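Local structure of aminotransferase class I and II (Streptococcus suis 89/1591, 3OP7) at residues 206-209 with 215-218. The protein probably transfers amino groups between amino acids and keto acids as a pyridoxal-phosphate-dependent enzyme of the class I and II aminotransferase family. Residues are numbered along the deposited sequence; the frame is centred on the assembly and turned at random.
Sequences SIIE and IAVN. With EDO (1,2-ethanediol), chain K.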
loop_
_atom_site.group_PDB
_atom_site.type_symbol
_atom_site.label_atom_id
_atom_site.label_comp_id
_atom_site.label_asym_id
_atom_site.label_seq_id
_atom_site.Cartn_x
_atom_site.Cartn_y
_atom_site.Cartn_z
ATOM N N SER A 206 1.207 -3.968 24.729
ATOM C CA SER A 206 0.894 -4.476 23.380
ATOM C C SER A 206 0.402 -5.916 23.467
ATOM O O SER A 206 0.826 -6.686 24.338
ATOM C CB SER A 206 2.121 -4.418 22.490
ATOM O OG SER A 206 1.849 -5.017 21.219
ATOM N N ILE A 207 -0.473 -6.280 22.545
ATOM C CA ILE A 207 -0.925 -7.670 22.431
ATOM C C ILE A 207 0.218 -8.639 22.383
ATOM O O ILE A 207 0.183 -9.695 22.991
ATOM C CB ILE A 207 -1.928 -7.893 21.243
ATOM C CG1 ILE A 207 -2.771 -9.141 21.479
ATOM C CG2 ILE A 207 -1.282 -7.933 19.832
ATOM C CD1 ILE A 207 -3.640 -9.138 22.756
ATOM N N ILE A 208 1.270 -8.286 21.658
ATOM C CA ILE A 208 2.389 -9.203 21.545
ATOM C C ILE A 208 3.218 -9.364 22.835
ATOM O O ILE A 208 3.978 -10.326 22.956
ATOM C CB ILE A 208 3.280 -8.765 20.387
ATOM C CG1 ILE A 208 4.108 -9.955 19.890
ATOM C CG2 ILE A 208 4.068 -7.529 20.793
ATOM C CD1 ILE A 208 4.966 -9.653 18.671
ATOM N N GLU A 209 3.033 -8.475 23.809
ATOM C CA GLU A 209 3.667 -8.595 25.128
ATOM C C GLU A 209 2.875 -9.498 26.087
ATOM O O GLU A 209 3.390 -9.872 27.173
ATOM C CB GLU A 209 3.872 -7.193 25.741
ATOM C CG GLU A 209 4.881 -6.339 24.957
ATOM C CD GLU A 209 4.939 -4.885 25.375
ATOM O OE1 GLU A 209 3.903 -4.232 25.655
ATOM O OE2 GLU A 209 6.064 -4.349 25.356
ATOM N N ILE A 215 -0.650 -10.235 17.288
ATOM C CA ILE A 215 -0.089 -9.628 16.052
ATOM C C ILE A 215 -0.345 -8.130 16.254
ATOM O O ILE A 215 -1.512 -7.700 16.311
ATOM C CB ILE A 215 -0.770 -10.129 14.771
ATOM C CG1 ILE A 215 -0.620 -11.646 14.618
ATOM C CG2 ILE A 215 -0.213 -9.367 13.516
ATOM C CD1 ILE A 215 -1.468 -12.229 13.496
ATOM N N ALA A 216 0.731 -7.372 16.491
ATOM C CA ALA A 216 0.669 -5.939 16.743
ATOM C C ALA A 216 0.860 -5.146 15.474
ATOM O O ALA A 216 1.798 -5.422 14.722
ATOM C CB ALA A 216 1.738 -5.537 17.761
ATOM N N VAL A 217 -0.059 -4.213 15.228
ATOM C CA VAL A 217 0.024 -3.317 14.099
ATOM C C VAL A 217 0.201 -1.933 14.690
ATOM O O VAL A 217 -0.467 -1.524 15.662
ATOM C CB VAL A 217 -1.211 -3.417 13.168
ATOM C CG1 VAL A 217 -1.397 -2.136 12.318
ATOM C CG2 VAL A 217 -1.100 -4.663 12.264
ATOM N N ASN A 218 1.144 -1.176 14.132
ATOM C CA ASN A 218 1.359 0.170 14.629
ATOM C C ASN A 218 1.931 1.047 13.506
ATOM O O ASN A 218 2.155 0.584 12.389
ATOM C CB ASN A 218 2.262 0.155 15.863
ATOM C CG ASN A 218 1.950 1.299 16.886
ATOM O OD1 ASN A 218 1.640 2.430 16.495
ATOM N ND2 ASN A 218 2.010 0.991 18.216
HETATM C C1 EDO K . 5.754 -4.859 28.922
HETATM O O1 EDO K . 5.475 -6.225 29.275
HETATM C C2 EDO K . 4.484 -4.017 29.039
HETATM O O2 EDO K . 4.402 -2.939 28.087
#
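One methyl of Ile207 rests chiefly on the backbone of the facing strand: CG2 stands 3.5 Å from Ile215 N and 3.5 Å from Ile215 O, with Ala216 N slightly farther away and a looser touch on Ala216 CB. The CB of Ile207 faces the strand, while its CG1 arm, anti to the backbone N (chi1 -158°), carries CD1 away from it, leaving CG2 to make the touch. Ile215 offers its main chain here because its side chain leaves from the other face of the strand, where it meets Val97 of helix 89-101. Ala216 points back toward the helical turn, and its CB is approached by Ser206 OG at 3.5 Å and by Ile208 CG2 at 4.3 Å, both arriving from the helical-turn side of the methyl. The turn, 207-210, is the short helix of a beta-alpha-beta crossover between parallel strands 189-193 and 214-219 in the large mixed sheet of this PLP-dependent enzyme, whose lysine-bound cofactor is carried by Lys222, a few residues beyond the second strand. Ser206 and Glu209 close the start of that helix as a capping box. Glu209 OE1 accepts from Ser206 N at 2.9 Å, on its anti side and 27° out of the carboxylate plane, while Ser206 OG takes a weak bond from Ile208 N at 3.3 Å. That hydroxyl is also hydrogen-bonded to Glu194 OE1, and Glu194 OE2 receives Ile207 N, so one carboxylate just past strand 189-193 ties down the helix start. The Glu209 carboxylate has further partners in Thr77 N, at OE2, and a 1,2-ethanediol, probably from the crystallisation liquor, whose O2 donates to OE1 at 2.8 Å.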